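Local coordinates for protein glutathione transferase o1 (Bombyx mori, PDB 3RBT) that probably transfers glutathione to electrophilic substrates and may also reduce dehydroascorbate with glutathione, as a member of the omega class, at residues Val41-Glu46 / Leu175-Trp180; Thr164-Gly169 / Gly211-Leu216; Arg185-Arg190 / Arg195-Lys200. All blocks are in the same frame, centred on the assembly; numbering follows the deposited sequence.

Contact 1 of 3, residues Val41-Glu46 / Leu175-Trp180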
loop_
_atom_site.group_PDB
_atom_site.type_symbol
_atom_site.label_atom_id
_atom_site.label_comp_id
_atom_site.label_asym_id
_atom_site.label_seq_id
_atom_site.Cartn_x
_atom_site.Cartn_y
_atom_site.Cartn_z
ATOM N N VAL A 41 -3.783 -0.230 14.881
ATOM C CA VAL A 41 -3.177 -1.485 15.277
ATOM C C VAL A 41 -3.742 -1.965 16.621
ATOM O O VAL A 41 -3.948 -3.163 16.807
ATOM C CB VAL A 41 -1.629 -1.394 15.309
ATOM C CG1 VAL A 41 -1.022 -2.738 15.714
ATOM C CG2 VAL A 41 -1.092 -0.964 13.931
ATOM N N LEU A 42 -3.999 -1.043 17.549
ATOM C CA LEU A 42 -4.650 -1.415 18.817
ATOM C C LEU A 42 -6.028 -2.057 18.596
ATOM O O LEU A 42 -6.368 -3.034 19.253
ATOM C CB LEU A 42 -4.762 -0.218 19.779
ATOM C CG LEU A 42 -3.455 0.285 20.411
ATOM C CD1 LEU A 42 -3.660 1.646 21.091
ATOM C CD2 LEU A 42 -2.890 -0.739 21.404
ATOM N N LEU A 43 -6.808 -1.497 17.678
ATOM C CA LEU A 43 -8.132 -2.045 17.344
ATOM C C LEU A 43 -8.068 -3.486 16.819
ATOM O O LEU A 43 -8.828 -4.351 17.265
ATOM C CB LEU A 43 -8.840 -1.152 16.319
ATOM C CG LEU A 43 -9.232 0.247 16.801
ATOM C CD1 LEU A 43 -9.805 1.088 15.637
ATOM C CD2 LEU A 43 -10.171 0.219 18.019
ATOM N N VAL A 44 -7.152 -3.724 15.879
ATOM C CA VAL A 44 -6.964 -5.043 15.264
ATOM C C VAL A 44 -6.497 -6.084 16.280
ATOM O O VAL A 44 -7.081 -7.170 16.376
ATOM C CB VAL A 44 -6.020 -4.957 14.031
ATOM C CG1 VAL A 44 -5.668 -6.353 13.489
ATOM C CG2 VAL A 44 -6.684 -4.117 12.946
ATOM N N LEU A 45 -5.466 -5.747 17.051
ATOM C CA LEU A 45 -4.981 -6.629 18.125
ATOM C C LEU A 45 -6.101 -7.064 19.059
ATOM O O LEU A 45 -6.201 -8.240 19.440
ATOM C CB LEU A 45 -3.905 -5.923 18.947
ATOM C CG LEU A 45 -2.509 -5.781 18.334
ATOM C CD1 LEU A 45 -1.797 -4.622 19.003
ATOM C CD2 LEU A 45 -1.708 -7.082 18.490
ATOM N N GLU A 46 -6.937 -6.103 19.432
ATOM C CA GLU A 46 -8.048 -6.349 20.340
ATOM C C GLU A 46 -9.103 -7.215 19.636
ATOM O O GLU A 46 -9.547 -8.221 20.185
ATOM C CB GLU A 46 -8.629 -5.009 20.819
ATOM C CG GLU A 46 -9.361 -5.057 22.161
ATOM C CD GLU A 46 -8.431 -5.158 23.365
ATOM O OE1 GLU A 46 -7.547 -4.299 23.545
ATOM O OE2 GLU A 46 -8.599 -6.104 24.148
ATOM N N LEU A 175 -11.855 -3.293 7.112
ATOM C CA LEU A 175 -12.074 -1.918 6.640
ATOM C C LEU A 175 -12.652 -1.010 7.751
ATOM O O LEU A 175 -12.140 0.087 7.990
ATOM C CB LEU A 175 -12.942 -1.891 5.374
ATOM C CG LEU A 175 -13.208 -0.522 4.728
ATOM C CD1 LEU A 175 -11.893 0.194 4.316
ATOM C CD2 LEU A 175 -14.152 -0.650 3.538
ATOM N N ASP A 176 -13.687 -1.482 8.444
ATOM C CA ASP A 176 -14.249 -0.747 9.580
ATOM C C ASP A 176 -13.201 -0.258 10.588
ATOM O O ASP A 176 -13.174 0.921 10.926
ATOM C CB ASP A 176 -15.307 -1.595 10.282
ATOM C CG ASP A 176 -16.431 -1.975 9.358
ATOM O OD1 ASP A 176 -17.342 -1.140 9.138
ATOM O OD2 ASP A 176 -16.392 -3.108 8.836
ATOM N N TYR A 177 -12.341 -1.157 11.057
ATOM C CA TYR A 177 -11.337 -0.791 12.055
ATOM C C TYR A 177 -10.186 0.050 11.481
ATOM O O TYR A 177 -9.646 0.905 12.183
ATOM C CB TYR A 177 -10.786 -2.028 12.770
ATOM C CG TYR A 177 -11.793 -2.747 13.658
ATOM C CD1 TYR A 177 -12.113 -4.086 13.443
ATOM C CD2 TYR A 177 -12.408 -2.088 14.721
ATOM C CE1 TYR A 177 -13.023 -4.746 14.263
ATOM C CE2 TYR A 177 -13.315 -2.743 15.542
ATOM C CZ TYR A 177 -13.624 -4.065 15.304
ATOM O OH TYR A 177 -14.530 -4.705 16.123
ATOM N N MET A 178 -9.812 -0.200 10.222
ATOM C CA MET A 178 -8.756 0.579 9.557
ATOM C C MET A 178 -9.123 2.060 9.461
ATOM O O MET A 178 -8.272 2.934 9.577
ATOM C CB MET A 178 -8.468 0.040 8.145
ATOM C CG MET A 178 -7.710 -1.307 8.090
ATOM S SD MET A 178 -6.263 -1.415 9.160
ATOM C CE MET A 178 -4.999 -0.707 8.135
ATOM N N VAL A 179 -10.406 2.315 9.261
ATOM C CA VAL A 179 -10.945 3.634 8.986
ATOM C C VAL A 179 -11.337 4.380 10.278
ATOM O O VAL A 179 -11.280 5.621 10.340
ATOM C CB VAL A 179 -12.152 3.453 8.015
ATOM C CG1 VAL A 179 -13.313 4.305 8.352
ATOM C CG2 VAL A 179 -11.703 3.599 6.551
ATOM N N TRP A 180 -11.695 3.618 11.308
ATOM C CA TRP A 180 -12.272 4.184 12.525
ATOM C C TRP A 180 -11.459 5.277 13.239
ATOM O O TRP A 180 -12.035 6.294 13.622
ATOM C CB TRP A 180 -12.683 3.097 13.530
ATOM C CG TRP A 180 -13.423 3.706 14.690
ATOM C CD1 TRP A 180 -13.000 3.800 15.976
ATOM C CD2 TRP A 180 -14.699 4.364 14.635
ATOM N NE1 TRP A 180 -13.941 4.462 16.741
ATOM C CE2 TRP A 180 -14.991 4.821 15.933
ATOM C CE3 TRP A 180 -15.618 4.616 13.605
ATOM C CZ2 TRP A 180 -16.182 5.495 16.241
ATOM C CZ3 TRP A 180 -16.786 5.300 13.905
ATOM C CH2 TRP A 180 -17.058 5.733 15.212
#

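Contact 2 of 3, residues Thr164-Gly169 / Gly211-Leu216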
loop_
_atom_site.group_PDB
_atom_site.type_symbol
_atom_site.label_atom_id
_atom_site.label_comp_id
_atom_site.label_asym_id
_atom_site.label_seq_id
_atom_site.Cartn_x
_atom_site.Cartn_y
_atom_site.Cartn_z
ATOM N N THR A 164 -25.199 -3.346 4.351
ATOM C CA THR A 164 -24.982 -3.983 5.640
ATOM C C THR A 164 -24.742 -2.920 6.709
ATOM O O THR A 164 -24.441 -1.769 6.386
ATOM C CB THR A 164 -23.774 -4.952 5.602
ATOM O OG1 THR A 164 -22.634 -4.278 5.049
ATOM C CG2 THR A 164 -24.082 -6.188 4.760
ATOM N N ASN A 165 -24.870 -3.314 7.978
ATOM C CA ASN A 165 -24.579 -2.421 9.101
ATOM C C ASN A 165 -23.134 -1.915 9.121
ATOM O O ASN A 165 -22.869 -0.791 9.545
ATOM C CB ASN A 165 -24.948 -3.084 10.431
ATOM C CG ASN A 165 -26.449 -3.312 10.565
ATOM O OD1 ASN A 165 -27.247 -2.692 9.857
ATOM N ND2 ASN A 165 -26.839 -4.207 11.469
ATOM N N TYR A 166 -22.206 -2.746 8.655
ATOM C CA TYR A 166 -20.801 -2.374 8.596
ATOM C C TYR A 166 -20.227 -2.689 7.230
ATOM O O TYR A 166 -20.817 -3.447 6.466
ATOM C CB TYR A 166 -19.995 -3.129 9.650
ATOM C CG TYR A 166 -20.558 -3.104 11.052
ATOM C CD1 TYR A 166 -20.123 -2.155 11.980
ATOM C CD2 TYR A 166 -21.494 -4.057 11.466
ATOM C CE1 TYR A 166 -20.629 -2.133 13.277
ATOM C CE2 TYR A 166 -22.005 -4.042 12.763
ATOM C CZ TYR A 166 -21.568 -3.080 13.660
ATOM O OH TYR A 166 -22.055 -3.073 14.946
ATOM N N PHE A 167 -19.045 -2.141 6.946
ATOM C CA PHE A 167 -18.325 -2.468 5.719
ATOM C C PHE A 167 -17.978 -3.958 5.663
ATOM O O PHE A 167 -17.971 -4.558 4.585
ATOM C CB PHE A 167 -17.086 -1.570 5.563
ATOM C CG PHE A 167 -17.429 -0.135 5.276
ATOM C CD1 PHE A 167 -17.544 0.788 6.309
ATOM C CD2 PHE A 167 -17.686 0.281 3.971
ATOM C CE1 PHE A 167 -17.891 2.119 6.042
ATOM C CE2 PHE A 167 -18.040 1.599 3.691
ATOM C CZ PHE A 167 -18.141 2.522 4.731
ATOM N N GLY A 168 -17.736 -4.551 6.832
ATOM C CA GLY A 168 -17.458 -5.985 6.945
ATOM C C GLY A 168 -18.666 -6.909 6.885
ATOM O O GLY A 168 -18.517 -8.129 6.877
ATOM N N GLY A 169 -19.868 -6.342 6.826
ATOM C CA GLY A 169 -21.085 -7.145 6.822
ATOM C C GLY A 169 -21.899 -6.910 8.071
ATOM O O GLY A 169 -22.087 -5.768 8.478
ATOM N N GLY A 211 -21.190 5.118 12.249
ATOM C CA GLY A 211 -20.473 5.789 13.334
ATOM C C GLY A 211 -21.059 5.526 14.714
ATOM O O GLY A 211 -20.328 5.214 15.661
ATOM N N ASP A 212 -22.381 5.640 14.823
ATOM C CA ASP A 212 -23.080 5.393 16.086
ATOM C C ASP A 212 -22.920 3.947 16.532
ATOM O O ASP A 212 -22.646 3.678 17.701
ATOM C CB ASP A 212 -24.572 5.737 15.958
ATOM C CG ASP A 212 -24.815 7.222 15.831
ATOM O OD1 ASP A 212 -23.946 8.007 16.273
ATOM O OD2 ASP A 212 -25.873 7.607 15.294
ATOM N N GLN A 213 -23.091 3.025 15.591
ATOM C CA GLN A 213 -22.936 1.604 15.871
ATOM C C GLN A 213 -21.499 1.238 16.245
ATOM O O GLN A 213 -21.283 0.458 17.165
ATOM C CB GLN A 213 -23.429 0.764 14.686
ATOM C CG GLN A 213 -24.954 0.738 14.546
ATOM C CD GLN A 213 -25.629 0.008 15.690
ATOM O OE1 GLN A 213 -25.262 -1.123 16.025
ATOM N NE2 GLN A 213 -26.623 0.649 16.297
ATOM N N MET A 214 -20.524 1.813 15.539
ATOM C CA MET A 214 -19.115 1.585 15.860
ATOM C C MET A 214 -18.801 2.051 17.278
ATOM O O MET A 214 -18.040 1.403 17.978
ATOM C CB MET A 214 -18.193 2.300 14.869
ATOM C CG MET A 214 -18.093 1.657 13.495
ATOM S SD MET A 214 -17.318 0.023 13.455
ATOM C CE MET A 214 -15.608 0.426 13.844
ATOM N N GLN A 215 -19.396 3.165 17.703
ATOM C CA GLN A 215 -19.161 3.677 19.062
ATOM C C GLN A 215 -19.579 2.703 20.174
ATOM O O GLN A 215 -19.038 2.753 21.284
ATOM C CB GLN A 215 -19.830 5.037 19.259
ATOM C CG GLN A 215 -19.101 6.178 18.545
ATOM C CD GLN A 215 -19.837 7.494 18.665
ATOM O OE1 GLN A 215 -20.433 7.970 17.699
ATOM N NE2 GLN A 215 -19.820 8.081 19.866
ATOM N N LEU A 216 -20.521 1.813 19.866
ATOM C CA LEU A 216 -21.009 0.835 20.833
ATOM C C LEU A 216 -20.198 -0.460 20.860
ATOM O O LEU A 216 -20.361 -1.272 21.774
ATOM C CB LEU A 216 -22.497 0.534 20.592
ATOM C CG LEU A 216 -23.466 1.725 20.618
ATOM C CD1 LEU A 216 -24.898 1.281 20.317
ATOM C CD2 LEU A 216 -23.402 2.459 21.952
HETATM O O HOH W 1 -24.713 -3.663 14.956
#

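Contact 3 of 3, residues Arg185-Arg190 / Arg195-Lys200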
loop_
_atom_site.group_PDB
_atom_site.type_symbol
_atom_site.label_atom_id
_atom_site.label_comp_id
_atom_site.label_asym_id
_atom_site.label_seq_id
_atom_site.Cartn_x
_atom_site.Cartn_y
_atom_site.Cartn_z
ATOM N N ARG A 185 -11.962 10.690 15.684
ATOM C CA ARG A 185 -11.354 12.007 15.866
ATOM C C ARG A 185 -12.197 13.139 15.285
ATOM O O ARG A 185 -12.233 14.224 15.853
ATOM C CB ARG A 185 -9.937 12.042 15.292
ATOM C CG ARG A 185 -8.929 11.365 16.205
ATOM C CD ARG A 185 -7.641 10.970 15.492
ATOM N NE ARG A 185 -6.695 10.416 16.461
ATOM C CZ ARG A 185 -6.771 9.187 16.972
ATOM N NH1 ARG A 185 -7.750 8.365 16.609
ATOM N NH2 ARG A 185 -5.871 8.776 17.860
ATOM N N LEU A 186 -12.894 12.872 14.181
ATOM C CA LEU A 186 -13.727 13.893 13.529
ATOM C C LEU A 186 -14.793 14.490 14.438
ATOM O O LEU A 186 -15.113 15.672 14.316
ATOM C CB LEU A 186 -14.371 13.362 12.248
ATOM C CG LEU A 186 -13.406 13.003 11.116
ATOM C CD1 LEU A 186 -14.164 12.477 9.902
ATOM C CD2 LEU A 186 -12.516 14.189 10.737
ATOM N N TYR A 187 -15.333 13.674 15.348
ATOM C CA TYR A 187 -16.342 14.139 16.308
ATOM C C TYR A 187 -15.875 15.350 17.139
ATOM O O TYR A 187 -16.702 16.101 17.646
ATOM C CB TYR A 187 -16.799 13.000 17.239
ATOM C CG TYR A 187 -17.555 11.865 16.556
ATOM C CD1 TYR A 187 -18.891 12.009 16.172
ATOM C CD2 TYR A 187 -16.940 10.640 16.325
ATOM C CE1 TYR A 187 -19.585 10.959 15.557
ATOM C CE2 TYR A 187 -17.619 9.589 15.717
ATOM C CZ TYR A 187 -18.933 9.755 15.332
ATOM O OH TYR A 187 -19.590 8.707 14.734
ATOM N N LEU A 188 -14.558 15.544 17.271
ATOM C CA LEU A 188 -14.031 16.712 17.984
ATOM C C LEU A 188 -14.532 18.017 17.347
ATOM O O LEU A 188 -14.652 19.036 18.024
ATOM C CB LEU A 188 -12.494 16.692 18.061
ATOM C CG LEU A 188 -11.619 16.976 16.826
ATOM C CD1 LEU A 188 -11.471 18.462 16.546
ATOM C CD2 LEU A 188 -10.237 16.355 16.973
ATOM N N LEU A 189 -14.833 17.959 16.050
ATOM C CA LEU A 189 -15.245 19.126 15.284
ATOM C C LEU A 189 -16.580 19.690 15.769
ATOM O O LEU A 189 -16.910 20.836 15.481
ATOM C CB LEU A 189 -15.325 18.791 13.789
ATOM C CG LEU A 189 -14.545 19.740 12.877
ATOM C CD1 LEU A 189 -13.176 19.157 12.579
ATOM C CD2 LEU A 189 -15.296 20.032 11.579
ATOM N N ARG A 190 -17.333 18.878 16.510
ATOM C CA ARG A 190 -18.590 19.315 17.092
ATOM C C ARG A 190 -18.328 20.266 18.257
ATOM O O ARG A 190 -19.180 21.086 18.590
ATOM C CB ARG A 190 -19.440 18.122 17.542
ATOM C CG ARG A 190 -20.941 18.408 17.507
ATOM C CD ARG A 190 -21.785 17.318 18.169
ATOM N NE ARG A 190 -21.512 15.981 17.637
ATOM C CZ ARG A 190 -22.443 15.053 17.419
ATOM N NH1 ARG A 190 -23.726 15.330 17.662
ATOM N NH2 ARG A 190 -22.099 13.857 16.942
ATOM N N ARG A 195 -22.969 23.483 15.058
ATOM C CA ARG A 195 -24.016 23.581 14.053
ATOM C C ARG A 195 -23.509 23.157 12.679
ATOM O O ARG A 195 -24.192 22.427 11.959
ATOM C CB ARG A 195 -24.597 25.000 14.020
ATOM C CG ARG A 195 -24.967 25.552 15.401
ATOM C CD ARG A 195 -26.300 24.998 15.913
ATOM N NE ARG A 195 -26.362 24.931 17.378
ATOM C CZ ARG A 195 -26.619 25.963 18.182
ATOM N NH1 ARG A 195 -26.836 27.171 17.686
ATOM N NH2 ARG A 195 -26.655 25.787 19.496
ATOM N N LYS A 196 -22.302 23.603 12.335
ATOM C CA LYS A 196 -21.669 23.260 11.063
ATOM C C LYS A 196 -21.337 21.766 10.992
ATOM O O LYS A 196 -21.285 21.187 9.904
ATOM C CB LYS A 196 -20.403 24.095 10.868
ATOM C CG LYS A 196 -20.229 24.691 9.475
ATOM C CD LYS A 196 -19.162 23.970 8.663
ATOM C CE LYS A 196 -18.838 24.751 7.394
ATOM N NZ LYS A 196 -17.602 24.263 6.720
ATOM N N PHE A 197 -21.111 21.149 12.152
ATOM C CA PHE A 197 -20.822 19.713 12.216
ATOM C C PHE A 197 -22.075 18.875 11.950
ATOM O O PHE A 197 -22.046 17.965 11.125
ATOM C CB PHE A 197 -20.190 19.322 13.563
ATOM C CG PHE A 197 -19.960 17.837 13.716
ATOM C CD1 PHE A 197 -18.773 17.255 13.275
ATOM C CD2 PHE A 197 -20.935 17.020 14.289
ATOM C CE1 PHE A 197 -18.558 15.882 13.400
ATOM C CE2 PHE A 197 -20.732 15.647 14.418
ATOM C CZ PHE A 197 -19.538 15.078 13.978
ATOM N N VAL A 198 -23.159 19.183 12.658
ATOM C CA VAL A 198 -24.413 18.430 12.532
ATOM C C VAL A 198 -24.985 18.486 11.104
ATOM O O VAL A 198 -25.508 17.486 10.605
ATOM C CB VAL A 198 -25.463 18.838 13.627
ATOM C CG1 VAL A 198 -25.826 20.309 13.540
ATOM C CG2 VAL A 198 -26.720 17.968 13.550
ATOM N N GLU A 199 -24.856 19.643 10.454
ATOM C CA GLU A 199 -25.284 19.811 9.063
ATOM C C GLU A 199 -24.487 18.883 8.138
ATOM O O GLU A 199 -25.068 18.107 7.374
ATOM C CB GLU A 199 -25.137 21.273 8.620
ATOM C CG GLU A 199 -25.784 21.588 7.272
ATOM C CD GLU A 199 -25.530 23.009 6.791
ATOM O OE1 GLU A 199 -26.420 23.565 6.110
ATOM O OE2 GLU A 199 -24.451 23.573 7.080
ATOM N N LYS A 200 -23.160 18.976 8.232
ATOM C CA LYS A 200 -22.223 18.123 7.496
ATOM C C LYS A 200 -22.496 16.624 7.720
ATOM O O LYS A 200 -22.419 15.822 6.784
ATOM C CB LYS A 200 -20.792 18.484 7.914
ATOM C CG LYS A 200 -19.667 17.695 7.245
ATOM C CD LYS A 200 -18.284 18.224 7.663
ATOM C CE LYS A 200 -17.802 17.635 8.989
ATOM N NZ LYS A 200 -17.340 16.221 8.859
#

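Contact 1 of 3, residues Val41-Glu46 / Leu175-Trp180
Leu43 and Tyr177 are the residues at which the helical segments 41-46 and 175-180 come nearest, their CA atoms 6.3 Å apart. Both segments are interior turns of longer helices, as the i to i+4 backbone bonds show: Leu45 N to Val41 O in one, Val179 N to Leu175 O in the other. Leu43 fills the gap between them. Its CB points toward the partner helix and lies 4.0 Å from CD2 of Tyr177, approaching that ring obliquely. With CG anti to the carbonyl carbon (chi1 -66°), CB lies against Tyr177 CB as well, and CD1 reaches on to the backbone O of Tyr177 at 3.5 Å. The same methyl touches the next turn, 4.1 Å from Trp180 CB, and lies near the plane of the indole at its edge. The evidence therefore points to one leucine side chain set against two aromatic residues, three positions apart, whose CB atoms both point toward helix 36-47. These helices belong to different domains: 36-47 is the first helix of the thioredoxin-like domain, and 174-186 is a central helix of the all-helical domain, so the packing is part of the buried domain interface of the glutathione transferase fold. The polar ends of the aromatics bond elsewhere, Tyr177 OH to Asp217 and Trp180 NE1 to Glu184. Ile219 and Val220 of helix 218-222 touch the side chains of Tyr177 and Trp180 respectively, while Val44 and Met178 both meet Cys96 of helix 92-102.

Contact 2 of 3, residues Thr164-Gly169 / Gly211-Leu216
Tyr166 turns the CD1-CE1 edge of its ring to the sulfur of Met214, and the two side chains meet at a slant. SD stands 3.8 Å from Tyr166 CD1 and 5.0 Å from the ring centroid, 76° off the ring normal; this near-equatorial position identifies a Met-aromatic contact made at the edge. Met214, bent at chi2 (-66°), brings its sulfur there while the residue also packs on Trp180 of helix 174-186. Gln213, one position earlier on helix 205-216, crosses the tyrosine at about a right angle, its amide plane 65° from the ring plane. The phenol OH lies 3.9 Å from Gln213 OE1, too far for a direct bond. A water closes that gap, 2.7 Å from Tyr166 OH and donating to Gln213 OE1 at 2.8 Å. Tyr166 itself opens a type I turn, Tyr166 to Gly169, in the loop between helices 145-162 and 174-186. Backbone bonds run both ways between the turn's ends, and Gly169 O lies in the ring plane at its edge. Asp176 of helix 174-186 holds the turn through its carboxylate. Chemically the contact is divided: a dispersive sulfur-ring edge on the buried side, and, near the exposed Gln213, a water bridge that links two polar groups too far apart to bond directly and so is probably a less rigid link than the buried sulfur-ring contact.

Contact 3 of 3, residues Arg185-Arg190 / Arg195-Lys200
Phe197 and Arg190 bring the two segments closest, with CA atoms 5.4 Å apart, and the arginine starts over the ring face and descends past its CD2-CE2 edge. Its CB sits over one face, 4.1 Å from the Phe197 centroid and 24° off the ring normal, a CH-pi contact displaced toward the rim. CG follows at 3.5 Å from Phe197 CD2, and CD stays near the same carbon. A bend at chi3 (-54°) carries the chain down past the CD2-CE2 rim, with NE 3.3 Å from Phe197 CE2. CZ and NH2 also gather about CE2, NH2 at 3.4 Å. The guanidinium presents a face to that carbon, its plane tilted 33° from the ring plane, while Tyr187 CD1 lies at the guanidinium edge. The phenyl ring has further neighbours in the turn Leu186-Leu189: Leu189 CB at 3.8 Å from Phe197 CD1, Tyr187 CD1 at 3.8 Å from Phe197 CZ, and the backbone O of Leu186 beside CE1. This type I turn leads from helix 174-186 to the short, weakly bonded helix 189-192, and helix 194-202 folds back to insert Phe197, making a compact helical corner of the all-helical domain. Lys200, one turn on, lays its aliphatic chain by Leu189 and against Ile148 and Leu152 of helix 145-162. Replacing Phe197 by an alanine is likely to leave a gap beside Leu189 CB and Tyr187 CD1 and to deprive Arg190 CB of its ring face, leaving the guanidinium freer to turn. The bonding across the contact is thus dispersive and CH-pi in character even where a charged group takes part: CB rests on the ring face, and the guanidinium turns one of its own faces to the ring's CE2 edge.

Overall arrangement
Helix 174-186 joins all three contacts. It supplies half of contact 1, runs into contact 3, and through Asp176 secures the loop of contact 2: OD1 probably receives Phe167 N at 3.0 Å and OD2 Gly168 N at 2.8 Å. Contacts 1 and 2 have centres 12 Å apart; contact 3 lies about 22 Å and 19 Å from their centres, nested in the chain loop that contact 2 closes. Trp180 CH2 nevertheless packs 3.9 Å from Tyr187 CE2, linking contacts 1 and 3. In this family the start of the helix corresponding to 36-47 borders the glutathione site, so contact 1, on the same helix, is probably the one nearest to it, while contacts 2 and 3 join parts of the helical domain.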